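Local atomic coordinates of erythrocyte binding antigen 140 (Plasmodium falciparum, PDB entry 4GF2), a protein that probably binds a receptor on the host erythrocyte surface during invasion by the malaria parasite, this chain being its region of two Duffy-binding-like domains. Residues I16-I21 / R39-C44; I24-S29 / M106-N111; K31-V36 / M233-N238. The protein carries 3 engineered substitutions. All blocks are in the same frame, centred on the assembly; numbering follows the deposited sequence.

Contact 1: I16-I21 / R39-C44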
# COMPACT_ATOMS: atom_id res chain seq x y z
N ILE A 16 1.44 -19.79 -34.16
CA ILE A 16 1.01 -20.28 -32.86
C ILE A 16 0.36 -19.15 -32.07
O ILE A 16 0.76 -17.99 -32.18
CB ILE A 16 2.19 -20.84 -32.04
CG1 ILE A 16 2.97 -21.86 -32.86
CG2 ILE A 16 1.69 -21.46 -30.75
CD1 ILE A 16 4.37 -21.41 -33.23
N LYS A 17 -0.65 -19.49 -31.27
CA LYS A 17 -1.36 -18.50 -30.47
C LYS A 17 -0.81 -18.44 -29.05
O LYS A 17 -0.32 -19.43 -28.52
CB LYS A 17 -2.85 -18.82 -30.44
CG LYS A 17 -3.52 -18.74 -31.80
CD LYS A 17 -4.99 -19.11 -31.74
CE LYS A 17 -5.65 -18.97 -33.10
NZ LYS A 17 -5.65 -17.57 -33.61
N ARG A 18 -0.89 -17.26 -28.45
CA ARG A 18 -0.55 -17.11 -27.04
C ARG A 18 -1.63 -17.79 -26.22
O ARG A 18 -2.82 -17.71 -26.56
CB ARG A 18 -0.44 -15.62 -26.67
CG ARG A 18 0.68 -14.89 -27.39
CD ARG A 18 0.75 -13.42 -27.00
NE ARG A 18 -0.25 -12.61 -27.71
CZ ARG A 18 -0.07 -12.09 -28.92
NH1 ARG A 18 1.06 -12.27 -29.58
NH2 ARG A 18 -1.04 -11.37 -29.47
N LYS A 19 -1.23 -18.47 -25.16
CA LYS A 19 -2.15 -19.27 -24.35
C LYS A 19 -2.87 -18.44 -23.29
O LYS A 19 -4.01 -18.74 -22.93
CB LYS A 19 -1.40 -20.41 -23.68
CG LYS A 19 -1.15 -21.61 -24.59
CD LYS A 19 -0.27 -22.64 -23.90
CE LYS A 19 -0.61 -24.06 -24.32
NZ LYS A 19 -1.89 -24.52 -23.71
N SER A 20 -2.21 -17.41 -22.77
CA SER A 20 -2.81 -16.56 -21.75
C SER A 20 -4.03 -15.83 -22.30
O SER A 20 -4.05 -15.46 -23.47
CB SER A 20 -1.79 -15.55 -21.23
OG SER A 20 -0.70 -16.20 -20.62
N ILE A 21 -5.03 -15.64 -21.46
CA ILE A 21 -6.23 -14.91 -21.83
C ILE A 21 -6.14 -13.48 -21.30
O ILE A 21 -6.13 -13.26 -20.09
CB ILE A 21 -7.50 -15.58 -21.27
CG1 ILE A 21 -7.61 -17.02 -21.78
CG2 ILE A 21 -8.74 -14.80 -21.66
CD1 ILE A 21 -8.74 -17.82 -21.15
N ARG A 39 -7.67 -13.09 -28.26
CA ARG A 39 -8.18 -14.10 -29.17
C ARG A 39 -8.54 -13.46 -30.51
O ARG A 39 -8.28 -14.03 -31.57
CB ARG A 39 -9.40 -14.81 -28.58
CG ARG A 39 -10.00 -15.87 -29.52
CD ARG A 39 -11.41 -16.25 -29.12
NE ARG A 39 -12.23 -15.08 -28.83
CZ ARG A 39 -12.73 -14.26 -29.75
NH1 ARG A 39 -12.51 -14.47 -31.04
NH2 ARG A 39 -13.45 -13.22 -29.37
N LYS A 40 -9.13 -12.27 -30.45
CA LYS A 40 -9.49 -11.53 -31.66
C LYS A 40 -8.25 -10.97 -32.36
O LYS A 40 -8.16 -11.00 -33.58
CB LYS A 40 -10.46 -10.39 -31.32
CG LYS A 40 -10.78 -9.48 -32.50
CD LYS A 40 -11.44 -10.26 -33.63
CE LYS A 40 -12.00 -9.34 -34.71
NZ LYS A 40 -10.94 -8.60 -35.45
N ILE A 41 -7.31 -10.48 -31.58
CA ILE A 41 -6.06 -9.96 -32.13
C ILE A 41 -5.35 -11.01 -32.98
O ILE A 41 -4.76 -10.70 -34.01
CB ILE A 41 -5.12 -9.45 -31.02
CG1 ILE A 41 -5.69 -8.17 -30.41
CG2 ILE A 41 -3.72 -9.18 -31.56
CD1 ILE A 41 -5.00 -7.74 -29.15
N GLN A 42 -5.43 -12.27 -32.55
CA GLN A 42 -4.71 -13.35 -33.22
C GLN A 42 -5.59 -14.18 -34.14
O GLN A 42 -5.17 -15.23 -34.64
CB GLN A 42 -4.05 -14.26 -32.19
CG GLN A 42 -2.94 -13.59 -31.40
CD GLN A 42 -1.98 -14.58 -30.78
OE1 GLN A 42 -2.32 -15.30 -29.84
NE2 GLN A 42 -0.77 -14.64 -31.32
N LEU A 43 -6.82 -13.72 -34.37
CA LEU A 43 -7.72 -14.41 -35.29
C LEU A 43 -6.99 -14.73 -36.59
O LEU A 43 -6.27 -13.89 -37.12
CB LEU A 43 -8.94 -13.53 -35.58
CG LEU A 43 -10.09 -14.22 -36.31
CD1 LEU A 43 -10.80 -15.23 -35.41
CD2 LEU A 43 -11.08 -13.19 -36.86
N CYS A 44 -7.17 -15.95 -37.08
CA CYS A 44 -6.42 -16.41 -38.24
C CYS A 44 -6.93 -15.78 -39.54
O CYS A 44 -7.96 -16.19 -40.07
CB CYS A 44 -6.50 -17.93 -38.35
SG CYS A 44 -5.58 -18.61 -39.74
O HOH W 1 -7.53 -16.69 -31.81
O HOH W 2 -4.38 -15.85 -28.02
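With CG anti to the carbonyl carbon (chi1 -66°) and the chain running on extended, Gln42 sends its amide across to the backbone between Lys17 and Arg18, while a bend at chi3 (-80°) folds the Arg18 guanidinium back over that amide. The two flat groups stack with planes 15° apart; Gln42 NE2 lies over one guanidinium face, near the rim, 3.6 Å from Arg18 CZ. Within the same amide the oxygen does the bonding: Arg18 N donates to Gln42 OE1 at 2.8 Å, in the carbonyl plane and on a lone pair. A water donates to the same oxygen and to Arg18 O; two bonds thus hold OE1, which probably fixes the rotation of the amide. Lys17 slides past Gln42 in the opposite direction. Its ammonium end makes a salt bridge to Glu70, and a second water joins Lys17 NZ to Arg39 O. Asp38 makes a salt bridge to Arg18 NE, which probably helps to hold the guanidinium in place. The contact ties the loop after helix 4-14 to the end of helix 38-41, with helix 56-78 packed against Lys17, strand 23-27 against Ile41, and the Cys14-Cys44 disulfide bonding the two regions covalently.

Contact 2: I24-S29 / M106-N111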
# COMPACT_ATOMS: atom_id res chain seq x y z
N ILE A 24 -6.77 -6.20 -24.18
CA ILE A 24 -5.93 -5.05 -24.40
C ILE A 24 -6.76 -3.83 -24.77
O ILE A 24 -7.52 -3.85 -25.74
CB ILE A 24 -4.89 -5.32 -25.50
CG1 ILE A 24 -4.03 -6.53 -25.11
CG2 ILE A 24 -4.00 -4.11 -25.71
CD1 ILE A 24 -3.90 -7.56 -26.21
N CYS A 25 -6.63 -2.78 -23.97
CA CYS A 25 -7.38 -1.56 -24.19
C CYS A 25 -6.52 -0.50 -24.86
O CYS A 25 -5.40 -0.24 -24.44
CB CYS A 25 -7.94 -1.04 -22.87
SG CYS A 25 -9.06 -2.21 -22.06
N ARG A 26 -7.05 0.09 -25.93
CA ARG A 26 -6.39 1.17 -26.65
C ARG A 26 -7.45 2.16 -27.11
O ARG A 26 -8.64 1.84 -27.12
CB ARG A 26 -5.65 0.63 -27.87
CG ARG A 26 -4.68 -0.51 -27.58
CD ARG A 26 -4.00 -0.98 -28.86
NE ARG A 26 -4.95 -1.57 -29.81
CZ ARG A 26 -5.22 -2.87 -29.92
NH1 ARG A 26 -4.62 -3.76 -29.14
NH2 ARG A 26 -6.11 -3.29 -30.82
N GLU A 27 -7.03 3.36 -27.48
CA GLU A 27 -7.95 4.32 -28.08
C GLU A 27 -7.81 4.27 -29.60
O GLU A 27 -6.70 4.27 -30.13
CB GLU A 27 -7.72 5.74 -27.55
CG GLU A 27 -6.43 6.39 -28.02
CD GLU A 27 -6.33 7.85 -27.63
OE1 GLU A 27 -7.13 8.30 -26.77
OE2 GLU A 27 -5.47 8.56 -28.18
N ASN A 28 -8.95 4.21 -30.30
CA ASN A 28 -8.95 4.18 -31.75
C ASN A 28 -8.86 5.58 -32.35
O ASN A 28 -8.67 6.56 -31.62
CB ASN A 28 -10.19 3.45 -32.27
CG ASN A 28 -11.48 4.16 -31.93
OD1 ASN A 28 -11.52 5.39 -31.79
ND2 ASN A 28 -12.56 3.40 -31.81
N SER A 29 -9.00 5.68 -33.67
CA SER A 29 -8.82 6.95 -34.37
C SER A 29 -9.75 8.04 -33.85
O SER A 29 -9.40 9.22 -33.86
CB SER A 29 -9.04 6.76 -35.88
OG SER A 29 -10.34 6.25 -36.14
N MET A 106 -14.82 -3.68 -33.28
CA MET A 106 -14.15 -2.66 -32.48
C MET A 106 -12.63 -2.79 -32.59
O MET A 106 -11.90 -1.83 -32.34
CB MET A 106 -14.57 -2.78 -31.01
CG MET A 106 -16.00 -2.34 -30.75
SD MET A 106 -16.62 -2.87 -29.15
CE MET A 106 -16.88 -4.62 -29.45
N ASP A 107 -12.16 -3.98 -32.97
CA ASP A 107 -10.74 -4.23 -33.17
C ASP A 107 -10.24 -3.50 -34.41
O ASP A 107 -10.94 -3.41 -35.41
CB ASP A 107 -10.50 -5.74 -33.29
CG ASP A 107 -9.05 -6.10 -33.57
OD1 ASP A 107 -8.14 -5.37 -33.12
OD2 ASP A 107 -8.83 -7.12 -34.25
N PHE A 108 -9.02 -2.96 -34.34
CA PHE A 108 -8.50 -2.12 -35.42
C PHE A 108 -6.98 -2.21 -35.53
O PHE A 108 -6.32 -2.87 -34.73
CB PHE A 108 -8.89 -0.67 -35.17
CG PHE A 108 -8.13 -0.02 -34.05
CD1 PHE A 108 -8.50 -0.22 -32.73
CD2 PHE A 108 -7.03 0.78 -34.31
CE1 PHE A 108 -7.79 0.38 -31.70
CE2 PHE A 108 -6.32 1.37 -33.29
CZ PHE A 108 -6.70 1.17 -31.98
N GLY A 109 -6.43 -1.52 -36.52
CA GLY A 109 -5.00 -1.50 -36.75
C GLY A 109 -4.44 -2.84 -37.21
O GLY A 109 -5.17 -3.83 -37.30
N GLY A 110 -3.15 -2.86 -37.50
CA GLY A 110 -2.46 -4.08 -37.88
C GLY A 110 -3.13 -4.82 -39.02
O GLY A 110 -3.77 -4.21 -39.87
N ASN A 111 -2.99 -6.14 -39.02
CA ASN A 111 -3.56 -6.97 -40.07
C ASN A 111 -5.08 -6.91 -40.10
O ASN A 111 -5.69 -7.09 -41.16
CB ASN A 111 -3.10 -8.42 -39.93
CG ASN A 111 -1.71 -8.64 -40.47
OD1 ASN A 111 -1.06 -7.70 -40.93
ND2 ASN A 111 -1.24 -9.88 -40.43
O HOH W 3 -12.75 0.95 -33.37
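The two-stranded antiparallel hairpin of the first Duffy-binding-like domain, a small sheet in a largely helical fold, meets at its first strand the loop leading into helix 110-127, and Phe108 is the main point of contact. Its ring packs against the end of strand 23-27. Asn28 CB stands over one face, 4.1 Å from the centroid of the Phe108 ring and 15° off its normal, a CH-pi contact displaced toward the rim. The ring's far end reaches the backbone, with Phe108 CZ 3.6 Å from Glu27 O and 3.8 Å from Asn28 CA. Phe108 arrives there with CG between its own backbone N and carbonyl carbon (chi1 73°). On the strand side Arg26 bends at chi3 and crosses the ring obliquely, the guanidinium and ring planes 61° apart, with CZ of Phe108 at the guanidinium edge. Also at that edge, Arg26 NH2 faces Asp107 OD1 at 3.7 Å, a long salt bridge. A water accepts from Asn28 ND2 and donates to Met106 O, while Asn28 OD1 takes backbone N-H groups of Glu30 and Ile32 within the hairpin turn. Asp107 OD2 is bonded to Thr112. Dispersion and one water bridge therefore do most of the joining across this surface contact, and the distant Arg26-Asp107 pair probably adds a modest electrostatic pull rather than a directional bond.

Contact 3: K31-V36 / M233-N238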
# COMPACT_ATOMS: atom_id res chain seq x y z
N LYS A 31 -10.50 8.68 -30.92
CA LYS A 31 -10.17 8.95 -29.52
C LYS A 31 -11.04 8.11 -28.58
O LYS A 31 -11.11 8.39 -27.38
CB LYS A 31 -10.35 10.44 -29.20
CG LYS A 31 -9.52 11.36 -30.08
CD LYS A 31 -9.94 12.81 -29.91
CE LYS A 31 -9.15 13.73 -30.82
NZ LYS A 31 -9.68 15.13 -30.78
N ILE A 32 -11.69 7.09 -29.12
CA ILE A 32 -12.55 6.21 -28.34
C ILE A 32 -11.75 5.02 -27.83
O ILE A 32 -11.06 4.35 -28.60
CB ILE A 32 -13.73 5.69 -29.17
CG1 ILE A 32 -14.61 6.85 -29.64
CG2 ILE A 32 -14.56 4.69 -28.37
CD1 ILE A 32 -15.28 7.61 -28.52
N THR A 33 -11.85 4.75 -26.53
CA THR A 33 -11.20 3.58 -25.94
C THR A 33 -12.03 2.32 -26.19
O THR A 33 -13.25 2.33 -26.04
CB THR A 33 -10.99 3.74 -24.43
OG1 THR A 33 -10.03 4.77 -24.18
CG2 THR A 33 -10.49 2.45 -23.80
N VAL A 34 -11.35 1.24 -26.58
CA VAL A 34 -11.98 -0.07 -26.71
C VAL A 34 -11.08 -1.14 -26.12
O VAL A 34 -9.86 -0.98 -26.06
CB VAL A 34 -12.26 -0.43 -28.19
CG1 VAL A 34 -13.35 0.46 -28.77
CG2 VAL A 34 -10.99 -0.34 -29.02
N CYS A 35 -11.68 -2.24 -25.67
CA CYS A 35 -10.95 -3.37 -25.12
C CYS A 35 -11.16 -4.60 -25.99
O CYS A 35 -12.27 -5.12 -26.08
CB CYS A 35 -11.41 -3.67 -23.69
SG CYS A 35 -11.03 -2.37 -22.50
N VAL A 36 -10.08 -5.05 -26.62
CA VAL A 36 -10.14 -6.18 -27.53
C VAL A 36 -9.50 -7.42 -26.90
O VAL A 36 -8.47 -7.33 -26.25
CB VAL A 36 -9.40 -5.85 -28.84
CG1 VAL A 36 -9.52 -7.00 -29.82
CG2 VAL A 36 -9.95 -4.57 -29.44
N MET A 233 -14.14 -3.37 -17.67
CA MET A 233 -15.58 -3.52 -17.74
C MET A 233 -16.25 -2.16 -17.95
O MET A 233 -17.25 -2.07 -18.65
CB MET A 233 -16.13 -4.20 -16.49
CG MET A 233 -17.47 -4.90 -16.73
SD MET A 233 -18.19 -5.62 -15.25
CE MET A 233 -18.71 -4.14 -14.37
N GLU A 234 -15.70 -1.12 -17.34
CA GLU A 234 -16.22 0.22 -17.54
C GLU A 234 -16.26 0.54 -19.03
O GLU A 234 -17.30 0.92 -19.57
CB GLU A 234 -15.38 1.26 -16.80
CG GLU A 234 -15.60 1.26 -15.29
CD GLU A 234 -14.64 2.18 -14.56
OE1 GLU A 234 -13.95 2.98 -15.24
OE2 GLU A 234 -14.57 2.11 -13.32
N VAL A 235 -15.13 0.37 -19.70
CA VAL A 235 -15.05 0.61 -21.14
C VAL A 235 -16.13 -0.18 -21.87
O VAL A 235 -16.96 0.39 -22.57
CB VAL A 235 -13.68 0.19 -21.69
CG1 VAL A 235 -13.73 0.07 -23.22
CG2 VAL A 235 -12.61 1.18 -21.25
N LEU A 236 -16.11 -1.49 -21.69
CA LEU A 236 -17.04 -2.38 -22.39
C LEU A 236 -18.49 -2.00 -22.10
O LEU A 236 -19.33 -2.03 -23.00
CB LEU A 236 -16.78 -3.83 -21.98
CG LEU A 236 -15.42 -4.41 -22.38
CD1 LEU A 236 -15.22 -5.81 -21.79
CD2 LEU A 236 -15.29 -4.45 -23.90
N THR A 237 -18.77 -1.64 -20.86
CA THR A 237 -20.14 -1.37 -20.44
C THR A 237 -20.62 -0.03 -21.00
O THR A 237 -21.80 0.13 -21.31
CB THR A 237 -20.27 -1.37 -18.90
OG1 THR A 237 -21.52 -1.95 -18.52
CG2 THR A 237 -20.18 0.04 -18.33
N ASN A 238 -19.70 0.92 -21.13
CA ASN A 238 -20.03 2.21 -21.72
C ASN A 238 -20.24 2.06 -23.22
O ASN A 238 -21.13 2.68 -23.80
CB ASN A 238 -18.93 3.23 -21.45
CG ASN A 238 -18.75 3.51 -19.97
OD1 ASN A 238 -19.65 3.25 -19.16
ND2 ASN A 238 -17.60 4.05 -19.60
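Val235 fits its two methyl groups against the hairpin strand at Thr33 and Cys35, and with Leu236 it makes the packed part of the contact. Its CG1 branch lies anti to Val235's own backbone N (chi1 165°), which carries it to the strand backbone: Val235 CG1 is 3.6 Å from Thr33 O and 3.9 Å from Val34 CA. That same methyl of Val235 touches Cys35 SG at 3.7 Å, so the sulfur rests on the valine while bonded to Cys25 on the neighbouring strand. Leu236 does not aim its first bond at the strand, yet its end comes round, bringing Leu236 CD2 to 3.8 Å from Cys35 O and 4.0 Å from Cys35 CB. This is the buried side, where Leu236 also packs on Ile180 and Trp183 of helix 175-202. Strand and helix run at 108° to each other, their axes 7.7 Å apart at closest approach. In the Duffy-binding-like fold of this region, whose long helices make up most of the mass, the hairpin of strands 23-27 and 33-37 is thus laid across helix 213-242, and its cross-strand disulfide packs against the helix through Cys35 SG. Toward Thr33, which like Val235 is partly exposed, the contact runs out. Here CG2 of Val235 meets CG2 of Thr33 at 3.6 Å, the two side chains crossing at about a right angle, and no hydrogen bond joins residues 31-36 to 233-238. Past Thr33 the chain draws away from residues 233-238, and Ile32 packs instead on Leu239 and Lys242, farther along the same helix.

The hairpin supplies one strand each to contacts 2 and 3, and contact 1 is formed by the chain on either side of it in sequence. Contacts 2 and 3 have centres about 11 Å apart; the Cys25-Cys35 disulfide, with SG atoms 2.0 Å apart, joins them directly. Contact 1 lies about 15 Å from contact 2, centre to centre, and is linked to it by the salt bridge from Lys40 NZ to Asp107 OD2 at 2.8 Å. Contacts 1 and 3, about 20 Å apart by centres, meet where Ile41 CG1 packs on Val36 CG1 at 4.0 Å, just where strand 33-37 passes into helix 38-41. A glycerol, probably from crystallisation, sits about 4 Å from the Arg18 side chain in contact 1.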